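Local coordinates for protein carbonic anhydrase (PDB 1DDZ) that probably catalyses the reversible hydration of carbon dioxide to hydrogencarbonate and a proton, as a zinc-dependent beta-class carbonic anhydrase, at residues Glu68-Gly73 / Lys123-Cys128; Asn97-Cys102 / Glu181-Glu186. One frame throughout, in Å; residues are numbered along the deposited sequence.

Contact 1: Glu68-Gly73 / Lys123-Cys128; sequences EYLWIG and KHILVC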
# COMPACT_ATOMS: atom_id res chain seq x y z
N GLU A 68 -19.55 -4.26 17.97
CA GLU A 68 -18.92 -5.52 18.33
C GLU A 68 -18.46 -6.24 17.06
O GLU A 68 -17.81 -7.29 17.14
CB GLU A 68 -19.89 -6.41 19.10
CG GLU A 68 -20.27 -5.89 20.47
CD GLU A 68 -20.85 -6.98 21.36
OE1 GLU A 68 -20.22 -7.30 22.40
OE2 GLU A 68 -21.93 -7.52 21.02
N TYR A 69 -18.87 -5.71 15.91
CA TYR A 69 -18.50 -6.27 14.60
C TYR A 69 -17.69 -5.33 13.72
O TYR A 69 -17.93 -4.13 13.69
CB TYR A 69 -19.74 -6.62 13.78
CG TYR A 69 -20.53 -7.79 14.31
CD1 TYR A 69 -21.50 -7.60 15.28
CD2 TYR A 69 -20.30 -9.08 13.85
CE1 TYR A 69 -22.22 -8.66 15.79
CE2 TYR A 69 -21.01 -10.15 14.35
CZ TYR A 69 -21.97 -9.93 15.32
OH TYR A 69 -22.68 -10.96 15.88
N LEU A 70 -16.70 -5.90 13.04
CA LEU A 70 -15.91 -5.21 12.05
C LEU A 70 -16.43 -5.91 10.78
O LEU A 70 -16.52 -7.13 10.73
CB LEU A 70 -14.42 -5.53 12.19
CG LEU A 70 -13.44 -4.65 11.41
CD1 LEU A 70 -12.27 -5.47 11.03
CD2 LEU A 70 -14.05 -4.00 10.20
N TRP A 71 -16.83 -5.13 9.79
CA TRP A 71 -17.34 -5.66 8.55
C TRP A 71 -16.53 -5.08 7.40
O TRP A 71 -16.46 -3.86 7.21
CB TRP A 71 -18.79 -5.30 8.42
CG TRP A 71 -19.45 -5.59 7.09
CD1 TRP A 71 -19.23 -4.95 5.91
CD2 TRP A 71 -20.55 -6.48 6.87
NE1 TRP A 71 -20.14 -5.37 4.98
CE2 TRP A 71 -20.96 -6.30 5.54
CE3 TRP A 71 -21.24 -7.38 7.68
CZ2 TRP A 71 -22.03 -7.00 5.00
CZ3 TRP A 71 -22.31 -8.07 7.14
CH2 TRP A 71 -22.69 -7.87 5.81
N ILE A 72 -15.89 -5.96 6.65
CA ILE A 72 -15.09 -5.59 5.49
C ILE A 72 -15.94 -5.98 4.27
O ILE A 72 -16.18 -7.17 4.03
CB ILE A 72 -13.74 -6.31 5.50
CG1 ILE A 72 -12.97 -5.92 6.78
CG2 ILE A 72 -12.96 -5.99 4.23
CD1 ILE A 72 -12.13 -7.01 7.35
N GLY A 73 -16.45 -4.97 3.57
CA GLY A 73 -17.30 -5.19 2.43
C GLY A 73 -16.81 -4.53 1.16
O GLY A 73 -15.72 -3.97 1.12
N LYS A 123 -15.42 -7.98 18.74
CA LYS A 123 -15.42 -9.41 18.99
C LYS A 123 -15.55 -10.30 17.76
O LYS A 123 -15.16 -11.46 17.76
CB LYS A 123 -16.53 -9.78 19.99
CG LYS A 123 -16.29 -9.32 21.42
CD LYS A 123 -14.93 -9.77 21.96
CE LYS A 123 -14.56 -9.01 23.24
NZ LYS A 123 -13.09 -9.05 23.58
N HIS A 124 -16.16 -9.77 16.71
CA HIS A 124 -16.38 -10.55 15.52
C HIS A 124 -16.03 -9.72 14.32
O HIS A 124 -16.35 -8.53 14.29
CB HIS A 124 -17.84 -10.96 15.43
CG HIS A 124 -18.34 -11.68 16.63
ND1 HIS A 124 -19.18 -11.10 17.56
CD2 HIS A 124 -18.08 -12.93 17.10
CE1 HIS A 124 -19.41 -11.95 18.54
NE2 HIS A 124 -18.75 -13.07 18.29
N ILE A 125 -15.35 -10.34 13.35
CA ILE A 125 -14.96 -9.71 12.10
C ILE A 125 -15.67 -10.48 11.00
O ILE A 125 -15.64 -11.71 10.99
CB ILE A 125 -13.42 -9.80 11.87
CG1 ILE A 125 -12.66 -9.05 12.96
CG2 ILE A 125 -13.05 -9.25 10.46
CD1 ILE A 125 -11.18 -9.33 12.91
N LEU A 126 -16.34 -9.78 10.11
CA LEU A 126 -17.04 -10.42 9.00
C LEU A 126 -16.49 -9.90 7.67
O LEU A 126 -16.27 -8.68 7.51
CB LEU A 126 -18.55 -10.10 9.06
CG LEU A 126 -19.44 -10.78 10.10
CD1 LEU A 126 -20.75 -10.08 10.23
CD2 LEU A 126 -19.71 -12.19 9.66
N VAL A 127 -16.18 -10.80 6.74
CA VAL A 127 -15.75 -10.38 5.41
C VAL A 127 -16.96 -10.76 4.56
O VAL A 127 -17.38 -11.91 4.56
CB VAL A 127 -14.50 -11.10 4.91
CG1 VAL A 127 -14.18 -10.61 3.52
CG2 VAL A 127 -13.34 -10.85 5.84
N CYS A 128 -17.58 -9.78 3.91
CA CYS A 128 -18.77 -10.05 3.13
C CYS A 128 -18.61 -9.69 1.67
O CYS A 128 -18.18 -8.59 1.35
CB CYS A 128 -19.96 -9.27 3.70
SG CYS A 128 -21.48 -9.45 2.80

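Contact 2: Asn97-Cys102 / Glu181-Glu186; sequences NIANQC and ELNVLE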
# COMPACT_ATOMS: atom_id res chain seq x y z
N ASN A 97 -14.09 -1.43 0.16
CA ASN A 97 -13.13 -1.23 -0.91
C ASN A 97 -13.60 -2.04 -2.11
O ASN A 97 -14.68 -2.64 -2.05
CB ASN A 97 -11.72 -1.62 -0.46
CG ASN A 97 -11.57 -3.11 -0.21
OD1 ASN A 97 -12.37 -3.91 -0.70
ND2 ASN A 97 -10.57 -3.48 0.57
N ILE A 98 -12.84 -2.00 -3.20
CA ILE A 98 -13.20 -2.75 -4.40
C ILE A 98 -13.06 -4.25 -4.16
O ILE A 98 -11.96 -4.75 -3.87
CB ILE A 98 -12.32 -2.33 -5.62
CG1 ILE A 98 -12.62 -0.88 -6.03
CG2 ILE A 98 -12.57 -3.28 -6.82
CD1 ILE A 98 -14.04 -0.65 -6.51
N ALA A 99 -14.17 -4.96 -4.28
CA ALA A 99 -14.22 -6.42 -4.12
C ALA A 99 -13.86 -6.95 -2.75
O ALA A 99 -13.30 -8.04 -2.64
CB ALA A 99 -13.37 -7.10 -5.19
N ASN A 100 -14.18 -6.19 -1.70
CA ASN A 100 -13.94 -6.61 -0.30
C ASN A 100 -12.61 -7.34 -0.05
O ASN A 100 -12.55 -8.38 0.60
CB ASN A 100 -15.14 -7.44 0.24
CG ASN A 100 -15.61 -8.54 -0.73
OD1 ASN A 100 -16.46 -8.31 -1.59
ND2 ASN A 100 -15.07 -9.73 -0.60
N GLN A 101 -11.53 -6.72 -0.51
CA GLN A 101 -10.21 -7.29 -0.38
C GLN A 101 -9.57 -7.09 0.98
O GLN A 101 -9.75 -6.06 1.62
CB GLN A 101 -9.28 -6.70 -1.44
CG GLN A 101 -9.64 -7.06 -2.85
CD GLN A 101 -9.54 -8.56 -3.11
OE1 GLN A 101 -10.55 -9.26 -3.24
NE2 GLN A 101 -8.32 -9.07 -3.11
N CYS A 102 -8.79 -8.08 1.36
CA CYS A 102 -8.06 -8.07 2.59
C CYS A 102 -6.62 -8.42 2.21
O CYS A 102 -6.09 -9.46 2.61
CB CYS A 102 -8.64 -9.05 3.60
SG CYS A 102 -10.26 -8.55 4.19
N GLU A 181 -17.30 -16.40 -4.10
CA GLU A 181 -17.28 -17.18 -2.86
C GLU A 181 -15.85 -17.54 -2.44
O GLU A 181 -15.49 -17.48 -1.26
CB GLU A 181 -18.10 -18.46 -3.03
CG GLU A 181 -19.56 -18.17 -3.30
CD GLU A 181 -20.31 -19.34 -3.91
OE1 GLU A 181 -19.66 -20.32 -4.33
OE2 GLU A 181 -21.55 -19.28 -4.00
N LEU A 182 -15.03 -17.92 -3.40
CA LEU A 182 -13.64 -18.25 -3.12
C LEU A 182 -12.89 -16.97 -2.72
O LEU A 182 -11.98 -17.01 -1.89
CB LEU A 182 -13.00 -18.91 -4.35
CG LEU A 182 -13.44 -20.36 -4.58
CD1 LEU A 182 -12.99 -20.86 -5.97
CD2 LEU A 182 -12.88 -21.25 -3.47
N ASN A 183 -13.26 -15.84 -3.33
CA ASN A 183 -12.62 -14.57 -2.98
C ASN A 183 -12.86 -14.28 -1.48
O ASN A 183 -11.92 -14.06 -0.72
CB ASN A 183 -13.16 -13.42 -3.85
CG ASN A 183 -12.44 -12.09 -3.59
OD1 ASN A 183 -11.21 -12.03 -3.58
ND2 ASN A 183 -13.20 -11.03 -3.35
N VAL A 184 -14.11 -14.38 -1.04
CA VAL A 184 -14.42 -14.15 0.37
C VAL A 184 -13.59 -15.08 1.25
O VAL A 184 -12.94 -14.62 2.20
CB VAL A 184 -15.93 -14.37 0.69
CG1 VAL A 184 -16.18 -14.29 2.18
CG2 VAL A 184 -16.78 -13.36 -0.01
N LEU A 185 -13.54 -16.37 0.90
CA LEU A 185 -12.77 -17.35 1.69
C LEU A 185 -11.30 -17.01 1.77
O LEU A 185 -10.65 -17.18 2.81
CB LEU A 185 -12.90 -18.77 1.13
CG LEU A 185 -13.58 -19.84 1.98
CD1 LEU A 185 -13.27 -21.21 1.38
CD2 LEU A 185 -13.10 -19.78 3.41
N GLU A 186 -10.75 -16.55 0.66
CA GLU A 186 -9.35 -16.15 0.63
C GLU A 186 -9.11 -14.90 1.52
O GLU A 186 -8.14 -14.81 2.26
CB GLU A 186 -8.95 -15.89 -0.83
CG GLU A 186 -7.57 -16.43 -1.21
CD GLU A 186 -7.37 -17.91 -0.86
OE1 GLU A 186 -6.58 -18.16 0.08
OE2 GLU A 186 -7.96 -18.82 -1.53
O HOH W 1 -15.96 -11.65 -2.85

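Contact 1: Glu68-Gly73 / Lys123-Cys128
Trp71 and Cys128 meet at the buried end of two parallel strands. Cys128 CB lies over one face of the indole, 3.8 Å from the centroid of the Trp71 six-membered ring, a CH-pi contact. Cys128 SG adds an oblique sulfur-aromatic contact. With CG anti to the backbone N (chi1 171°), the Trp71 indole lies across Cys128. Leu126 fills the next place on this face: its CD1 reaches both Trp71 CE3 (3.7 Å) and Tyr69 CD2 (3.8 Å). On the other face Ile125 CG2 touches Leu70 CD1 and Ile72 CD1, each at 3.9 Å, and helices 107-119 and 172-193 pack there. The backbone ladder is straightest at this end, with Ile72 N to Leu126 O at 2.9 Å and 172° at the hydrogen. Tyr69 CE2 is still close to His124 CB, at 3.4 Å, their rings inclined 31°. The solvent side is looser. Glu68 is exposed, but its carbonyl O accepts from Lys123 N and His124 N. Lys123 bends at its second torsion, and its ammonium end lies apart from strand 69-74. Flanked by strands 92-97 and 208-214, the pair is the parallel centre of the alpha-beta-alpha fold of beta-carbonic anhydrases, running up to zinc ligands Cys74 and His130.

Contact 2: Asn97-Cys102 / Glu181-Glu186
Asn183 reaches from helix 172-193 to the loop after strand 92-97 and donates ND2 to Ala99 O at 3.1 Å. The bond is bent, 141° at the hydrogen. Ala99 O lies in the Asn183 amide plane, while the donor stands somewhat off the carbonyl plane. Asn183 has CG anti to the backbone N (chi1 -176°), which carries its amide out to the loop. The same ND2 also donates to a water at 2.9 Å. Asn100 ND2 donates to this water too, at 3.1 Å, so the water joins the two amides, whose planes stand 48° apart. Asn100 CG sits between the backbone N and the carbonyl carbon, which swings the end of the amide nearer the helix. Its ND2 also packs near Val184 CG2, at 4.1 Å. The Gln101 amide is nearly coplanar with that of Asn183. Within the loop, Asn97 pairs twice with the Gln101 backbone: Gln101 N donates to Asn97 OD1 and Asn97 ND2 to Gln101 O, both at 2.9 Å. The Asn100 side chain is about 5 Å from the zinc ion, beside the ligand Cys74, and Ala99 is close to the ligand Cys133. Both protons of Asn183 ND2 are thus used, one on Ala99 O and one on the shared water. With OD1 held by Gln187 NE2, the rotation of this buried amide is probably fixed.

How the contacts relate
From the N terminus, the chain first runs through 68-73, then turns through strand 92-97 into 97-102. It goes on by helix 107-119 to 123-128, where contact 1 closes its loop. Contact 2 closes later, when helix 172-193 brings in 181-186. The two loops therefore cross, since 97-102 lies inside the first and 123-128 inside the second. The contacts touch in space. Gly73 O and Asn97 N are 3.2 Å apart, probably a hydrogen bond, and Asn100 packs on Gly73 and Cys128. Val184 packs on Val127. Together they tie the sheet that holds strands 69-74 and 124-130 to the loop near the zinc and to the helix beyond it.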